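Long-range contacts in ferripyochelin binding protein (Salmonella enterica subsp. enterica serovar Typhimurium, PDB 3R3R), which binds zinc as a member of the gamma-class carbonic anhydrase family, with a precise function, perhaps ferripyochelin binding, that remains uncertain: residues Q64-H70 and G93-H99; I120-M126 and R138-L144. All blocks are in the same frame, centred on the assembly; numbering follows the deposited sequence. Where two conformers were deposited one is given.

Contact 1 (Q64-H70 and G93-H99); sequences QDGSVLH and GHKVMLH. With ZN (zinc ion), chain B.
His-70 and His-99 bind one zinc ion through different ring nitrogens: ND1 of His-70 lies 2.1 Å from the metal and NE2 of His-99 lies 2.0 Å from it. The two side chains run alongside each other, each with CG anti to its own backbone nitrogen (chi1 -165° and -152°), yet their rings are turned 78° apart, an oblique pairing in which both nitrogens converge on the metal. Three waters also bind the zinc. The remote nitrogens are held by a second shell, His-70 NE2 by Asp-51 and His-99 ND1 by Asp-117, which probably fixes the ring rotations.

Backbone bonds link strands 68-70 and 97-99 in parallel register, Leu-98 N reaching Val-68 O at 3.0 Å. The two strands lie on successive coils of the single-stranded left-handed beta-helix, the fold of hexapeptide-repeat proteins. Each strand is preceded by a type II turn, and Lys-95 N donates to Asp-65 O at 2.8 Å between the turns. Ser-67 OG bridges both levels, donating to Gln-64 O while accepting from Val-96 N at 3.2 Å.

At the other end, His-94 ND1 donates to Asp-65 OD2 at 2.8 Å; the oxygen lies in the ring plane, but the nitrogen meets it from above the carboxylate plane. Gln-64 OE1 sits over the centre of one face of the same imidazole, 3.1 Å above its plane.

Among apolar groups, Leu-69 and Leu-98 lie side by side, CG of Leu-69 4.1 Å from CB of Leu-98, and both touch Leu-84 and Ile-86. On the zinc-bearing face, Met-97 bends CE toward Val-68 CG1.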
loop_
_atom_site.group_PDB
_atom_site.type_symbol
_atom_site.label_atom_id
_atom_site.label_comp_id
_atom_site.label_asym_id
_atom_site.label_seq_id
_atom_site.Cartn_x
_atom_site.Cartn_y
_atom_site.Cartn_z
ATOM N N GLN A 64 2.438 6.236 -1.677
ATOM C CA GLN A 64 3.258 7.411 -1.922
ATOM C C GLN A 64 4.579 7.126 -2.633
ATOM O O GLN A 64 5.022 5.966 -2.786
ATOM C CB GLN A 64 3.473 8.188 -0.625
ATOM C CG GLN A 64 2.198 8.784 -0.088
ATOM C CD GLN A 64 2.425 9.436 1.269
ATOM O OE1 GLN A 64 3.568 9.778 1.622
ATOM N NE2 GLN A 64 1.359 9.639 2.019
ATOM N N ASP A 65 5.190 8.226 -3.054
ATOM C CA ASP A 65 6.289 8.240 -4.004
ATOM C C ASP A 65 7.417 7.335 -3.565
ATOM O O ASP A 65 7.834 7.353 -2.395
ATOM C CB ASP A 65 6.880 9.660 -4.117
ATOM C CG ASP A 65 5.849 10.786 -3.910
ATOM O OD1 ASP A 65 5.698 11.651 -4.816
ATOM O OD2 ASP A 65 5.232 10.848 -2.821
ATOM N N GLY A 66 7.957 6.575 -4.512
ATOM C CA GLY A 66 9.127 5.751 -4.235
ATOM C C GLY A 66 8.865 4.445 -3.517
ATOM O O GLY A 66 9.805 3.736 -3.194
ATOM N N SER A 67 7.610 4.099 -3.272
ATOM C CA SER A 67 7.291 2.831 -2.633
ATOM C C SER A 67 7.465 1.647 -3.585
ATOM O O SER A 67 7.371 1.793 -4.809
ATOM C CB SER A 67 5.856 2.861 -2.088
ATOM O OG SER A 67 5.741 3.782 -1.012
ATOM N N VAL A 68 7.702 0.470 -3.012
ATOM C CA VAL A 68 7.716 -0.774 -3.772
ATOM C C VAL A 68 6.833 -1.775 -3.055
ATOM O O VAL A 68 6.993 -1.982 -1.842
ATOM C CB VAL A 68 9.148 -1.348 -3.955
ATOM C CG1 VAL A 68 9.089 -2.741 -4.615
ATOM C CG2 VAL A 68 10.006 -0.390 -4.795
ATOM N N LEU A 69 5.934 -2.396 -3.823
ATOM C CA LEU A 69 4.967 -3.364 -3.315
ATOM C C LEU A 69 5.165 -4.669 -4.075
ATOM O O LEU A 69 5.077 -4.690 -5.314
ATOM C CB LEU A 69 3.543 -2.844 -3.551
ATOM C CG LEU A 69 2.973 -1.838 -2.538
ATOM C CD1 LEU A 69 3.809 -0.554 -2.448
ATOM C CD2 LEU A 69 1.541 -1.504 -2.894
ATOM N N HIS A 70 5.449 -5.747 -3.343
ATOM C CA HIS A 70 5.591 -7.057 -3.964
ATOM C C HIS A 70 5.027 -8.139 -3.028
ATOM O O HIS A 70 4.408 -7.830 -2.005
ATOM C CB HIS A 70 7.051 -7.304 -4.383
ATOM C CG HIS A 70 7.226 -8.448 -5.337
ATOM N ND1 HIS A 70 8.189 -9.424 -5.176
ATOM C CD2 HIS A 70 6.542 -8.780 -6.461
ATOM C CE1 HIS A 70 8.096 -10.298 -6.163
ATOM N NE2 HIS A 70 7.106 -9.930 -6.956
ATOM N N GLY A 93 3.218 5.614 3.279
ATOM C CA GLY A 93 4.132 6.730 3.179
ATOM C C GLY A 93 5.171 6.600 2.088
ATOM O O GLY A 93 5.365 5.535 1.485
ATOM N N HIS A 94 5.903 7.685 1.876
ATOM C CA HIS A 94 6.914 7.695 0.827
ATOM C C HIS A 94 7.931 6.591 1.071
ATOM O O HIS A 94 8.315 6.329 2.218
ATOM C CB HIS A 94 7.688 9.025 0.834
ATOM C CG HIS A 94 6.836 10.263 0.898
ATOM N ND1 HIS A 94 6.199 10.786 -0.209
ATOM C CD2 HIS A 94 6.573 11.121 1.921
ATOM C CE1 HIS A 94 5.551 11.888 0.142
ATOM N NE2 HIS A 94 5.768 12.114 1.428
ATOM N N LYS A 95 8.427 5.988 -0.002
ATOM C CA LYS A 95 9.567 5.080 0.093
ATOM C C LYS A 95 9.304 3.908 1.026
ATOM O O LYS A 95 10.232 3.396 1.652
ATOM C CB LYS A 95 10.848 5.817 0.501
ATOM C CG LYS A 95 11.388 6.704 -0.621
ATOM C CD LYS A 95 12.653 7.468 -0.197
ATOM C CE LYS A 95 13.851 6.596 -0.048
ATOM N NZ LYS A 95 14.187 6.020 -1.377
ATOM N N VAL A 96 8.062 3.442 1.096
ATOM C CA VAL A 96 7.740 2.274 1.904
ATOM C C VAL A 96 7.905 0.990 1.094
ATOM O O VAL A 96 7.634 0.962 -0.116
ATOM C CB VAL A 96 6.317 2.420 2.496
ATOM C CG1 VAL A 96 5.785 1.089 3.003
ATOM C CG2 VAL A 96 6.354 3.449 3.613
ATOM N N MET A 97 8.383 -0.054 1.764
ATOM C CA MET A 97 8.499 -1.391 1.198
ATOM C C MET A 97 7.427 -2.274 1.817
ATOM O O MET A 97 7.470 -2.521 3.034
ATOM C CB MET A 97 9.874 -1.939 1.599
ATOM C CG MET A 97 10.171 -3.347 1.108
ATOM S SD MET A 97 10.406 -3.433 -0.669
ATOM C CE MET A 97 9.095 -4.561 -1.144
ATOM N N LEU A 98 6.471 -2.737 1.011
ATOM C CA LEU A 98 5.434 -3.667 1.497
ATOM C C LEU A 98 5.607 -4.974 0.778
ATOM O O LEU A 98 5.667 -4.988 -0.458
ATOM C CB LEU A 98 4.026 -3.140 1.202
ATOM C CG LEU A 98 3.641 -1.806 1.859
ATOM C CD1 LEU A 98 2.194 -1.446 1.485
ATOM C CD2 LEU A 98 3.847 -1.821 3.358
ATOM N N HIS A 99 5.662 -6.071 1.519
ATOM C CA HIS A 99 5.892 -7.363 0.893
ATOM C C HIS A 99 4.975 -8.404 1.517
ATOM O O HIS A 99 5.175 -8.795 2.665
ATOM C CB HIS A 99 7.352 -7.813 1.041
ATOM C CG HIS A 99 7.814 -8.706 -0.075
ATOM N ND1 HIS A 99 7.548 -10.057 -0.119
ATOM C CD2 HIS A 99 8.470 -8.416 -1.224
ATOM C CE1 HIS A 99 8.046 -10.558 -1.238
ATOM N NE2 HIS A 99 8.632 -9.588 -1.918
HETATM ZN ZN ZN B . 9.640 -9.730 -3.659
HETATM O O HOH W 1 9.152 -11.968 -3.476
HETATM O O HOH W 2 10.916 -10.928 -4.600
HETATM O O HOH W 3 11.149 -10.472 -2.064
#

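Contact 2 (I120-M126 and R138-L144); sequences IIEDDVM and RLESGYL
Glu-122 reaches across to two partners on 138-144, a coil-to-coil contact near the C-terminal end of the left-handed beta-helix. Its OE2 forms a salt bridge with Arg-138 NH1 at 2.8 Å, met on the anti side of the carboxylate and at the edge of the guanidinium, with the two planes 60° apart. The other oxygen, OE1, accepts from Ser-141 N at 2.9 Å, the nitrogen standing above the carboxylate plane. With both oxygens engaged, rotation of the carboxylate is probably restrained. Arg-138, bent at chi3 (-74°), also brings its guanidinium against Ile-120, whose CG2 lies over one face.

Parallel backbone pairing flanks the corner: Leu-139 N donates to Ile-120 O and Glu-122 N to Leu-139 O, while beyond it Met-126 N donates to Tyr-143 O. Gly-142, in the type II turn 140-143, adopts positive phi and donates its N to Asp-124 O at 2.8 Å.

Ile-121 CG1 meets Leu-139 CD1 at 4.2 Å, and in the conformer given Met-126 CG approaches Leu-144 CD1.

At the turn, a water donates to both Ser-141 OG and OD2 of Asp-124, whose OD1 is salt-bridged to Arg-106, and the serine hydroxyl in turn donates to Asp-123 O at 2.7 Å, from above the carbonyl plane.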
loop_
_atom_site.group_PDB
_atom_site.type_symbol
_atom_site.label_atom_id
_atom_site.label_comp_id
_atom_site.label_asym_id
_atom_site.label_seq_id
_atom_site.Cartn_x
_atom_site.Cartn_y
_atom_site.Cartn_z
ATOM N N ILE A 120 0.326 -8.768 9.814
ATOM C CA ILE A 120 -1.069 -8.361 9.804
ATOM C C ILE A 120 -1.184 -7.096 10.623
ATOM O O ILE A 120 -0.935 -7.109 11.821
ATOM C CB ILE A 120 -1.974 -9.449 10.405
ATOM C CG1 ILE A 120 -1.882 -10.734 9.573
ATOM C CG2 ILE A 120 -3.400 -8.951 10.466
ATOM C CD1 ILE A 120 -2.526 -11.928 10.219
ATOM N N ILE A 121 -1.515 -5.991 9.963
ATOM C CA ILE A 121 -1.682 -4.720 10.652
ATOM C C ILE A 121 -3.179 -4.479 10.759
ATOM O O ILE A 121 -3.872 -4.394 9.746
ATOM C CB ILE A 121 -1.001 -3.563 9.901
ATOM C CG1 ILE A 121 0.484 -3.873 9.667
ATOM C CG2 ILE A 121 -1.167 -2.279 10.719
ATOM C CD1 ILE A 121 1.224 -2.803 8.885
ATOM N N GLU A 122 -3.689 -4.426 11.979
ATOM C CA GLU A 122 -5.115 -4.213 12.179
ATOM C C GLU A 122 -5.525 -2.761 11.859
ATOM O O GLU A 122 -4.675 -1.905 11.559
ATOM C CB GLU A 122 -5.482 -4.617 13.604
ATOM C CG GLU A 122 -5.238 -6.114 13.866
ATOM C CD GLU A 122 -5.596 -6.550 15.286
ATOM O OE1 GLU A 122 -6.101 -5.711 16.062
ATOM O OE2 GLU A 122 -5.364 -7.730 15.633
ATOM N N ASP A 123 -6.827 -2.484 11.889
ATOM C CA ASP A 123 -7.329 -1.152 11.559
ATOM C C ASP A 123 -6.824 -0.119 12.566
ATOM O O ASP A 123 -6.536 -0.457 13.714
ATOM C CB ASP A 123 -8.868 -1.126 11.614
ATOM C CG ASP A 123 -9.538 -2.125 10.677
ATOM O OD1 ASP A 123 -8.965 -2.577 9.676
ATOM O OD2 ASP A 123 -10.713 -2.421 10.931
ATOM N N ASP A 124 -6.774 1.150 12.157
ATOM C CA ASP A 124 -6.517 2.264 13.086
ATOM C C ASP A 124 -5.157 2.107 13.775
ATOM O O ASP A 124 -5.056 2.112 15.008
ATOM C CB ASP A 124 -7.638 2.393 14.119
ATOM C CG ASP A 124 -8.977 2.702 13.478
ATOM O OD1 ASP A 124 -9.047 3.679 12.712
ATOM O OD2 ASP A 124 -9.950 1.956 13.712
ATOM N N VAL A 125 -4.106 1.980 12.968
ATOM C CA VAL A 125 -2.755 1.804 13.480
ATOM C C VAL A 125 -1.848 2.829 12.825
ATOM O O VAL A 125 -2.021 3.162 11.637
ATOM C CB VAL A 125 -2.228 0.380 13.171
ATOM C CG1 VAL A 125 -0.713 0.256 13.403
ATOM C CG2 VAL A 125 -2.970 -0.638 14.025
ATOM N N MET A 126 -0.896 3.352 13.603
ATOM C CA MET A 126 0.152 4.188 13.029
ATOM C C MET A 126 1.495 3.540 13.238
ATOM O O MET A 126 1.801 3.053 14.334
ATOM C CB MET A 126 0.176 5.560 13.690
ATOM C CG MET A 126 1.169 6.549 13.107
ATOM S SD MET A 126 0.977 8.131 13.971
ATOM C CE MET A 126 -0.792 8.149 14.228
ATOM N N ARG A 138 1.717 -9.502 14.126
ATOM C CA ARG A 138 0.396 -8.881 14.188
ATOM C C ARG A 138 0.495 -7.583 14.986
ATOM O O ARG A 138 1.004 -7.596 16.110
ATOM C CB ARG A 138 -0.619 -9.832 14.842
ATOM C CG ARG A 138 -1.987 -9.196 15.054
ATOM C CD ARG A 138 -2.982 -10.183 15.640
ATOM N NE ARG A 138 -3.419 -11.150 14.637
ATOM C CZ ARG A 138 -4.404 -10.944 13.763
ATOM N NH1 ARG A 138 -5.075 -9.795 13.756
ATOM N NH2 ARG A 138 -4.710 -11.889 12.883
ATOM N N LEU A 139 0.009 -6.479 14.416
ATOM C CA LEU A 139 -0.026 -5.192 15.107
ATOM C C LEU A 139 -1.461 -4.892 15.509
ATOM O O LEU A 139 -2.348 -4.751 14.670
ATOM C CB LEU A 139 0.491 -4.066 14.214
ATOM C CG LEU A 139 1.926 -4.244 13.711
ATOM C CD1 LEU A 139 2.502 -2.923 13.239
ATOM C CD2 LEU A 139 2.824 -4.860 14.770
ATOM N N GLU A 140 -1.667 -4.798 16.812
ATOM C CA GLU A 140 -2.966 -4.595 17.431
ATOM C C GLU A 140 -3.560 -3.220 17.103
ATOM O O GLU A 140 -2.873 -2.195 17.181
ATOM C CB GLU A 140 -2.745 -4.724 18.952
ATOM C CG GLU A 140 -3.922 -4.603 19.840
ATOM C CD GLU A 140 -3.612 -4.950 21.306
ATOM O OE1 GLU A 140 -2.432 -4.986 21.754
ATOM O OE2 GLU A 140 -4.588 -5.165 22.029
ATOM N N SER A 141 -4.860 -3.206 16.824
ATOM C CA SER A 141 -5.585 -1.989 16.484
ATOM C C SER A 141 -5.482 -0.908 17.562
ATOM O O SER A 141 -5.565 -1.207 18.757
ATOM C CB SER A 141 -7.054 -2.340 16.239
ATOM O OG SER A 141 -7.789 -1.176 15.949
ATOM N N GLY A 142 -5.296 0.346 17.144
ATOM C CA GLY A 142 -5.408 1.475 18.050
ATOM C C GLY A 142 -4.136 1.932 18.736
ATOM O O GLY A 142 -4.199 2.719 19.677
ATOM N N TYR A 143 -2.994 1.473 18.229
ATOM C CA TYR A 143 -1.692 1.768 18.822
ATOM C C TYR A 143 -0.705 2.357 17.823
ATOM O O TYR A 143 -0.854 2.213 16.596
ATOM C CB TYR A 143 -1.058 0.505 19.424
ATOM C CG TYR A 143 -1.764 0.020 20.662
ATOM C CD1 TYR A 143 -2.930 -0.732 20.570
ATOM C CD2 TYR A 143 -1.284 0.329 21.930
ATOM C CE1 TYR A 143 -3.589 -1.163 21.710
ATOM C CE2 TYR A 143 -1.934 -0.105 23.070
ATOM C CZ TYR A 143 -3.082 -0.844 22.954
ATOM O OH TYR A 143 -3.712 -1.272 24.100
ATOM N N LEU A 144 0.289 3.036 18.392
ATOM C CA LEU A 144 1.485 3.485 17.701
ATOM C C LEU A 144 2.576 2.435 17.848
ATOM O O LEU A 144 2.847 1.967 18.960
ATOM C CB LEU A 144 1.972 4.788 18.330
ATOM C CG LEU A 144 3.347 5.273 17.861
ATOM C CD1 LEU A 144 3.294 5.656 16.387
ATOM C CD2 LEU A 144 3.826 6.457 18.690
HETATM O O HOH W 4 -10.510 -0.431 14.785
#

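Contact 1 and contact 2 sample the same repeating architecture at two places along one beta-helix, their centres 18 Å apart and their nearest atoms about 6 Å apart without touching. They follow in series along the chain, contact 1 closing before contact 2 opens. Contact 1 joins neighbouring strands 68-70 and 97-99 of one parallel sheet; contact 2 spans a corner between the other two sheets, through strands 120-121 and 138-139 and then 125-127 and 143-146. Similar coil-on-coil pairing thus supports different local chemistry: a zinc site in the middle levels, and near the end of the helix a polar corner leading toward strand 151-155.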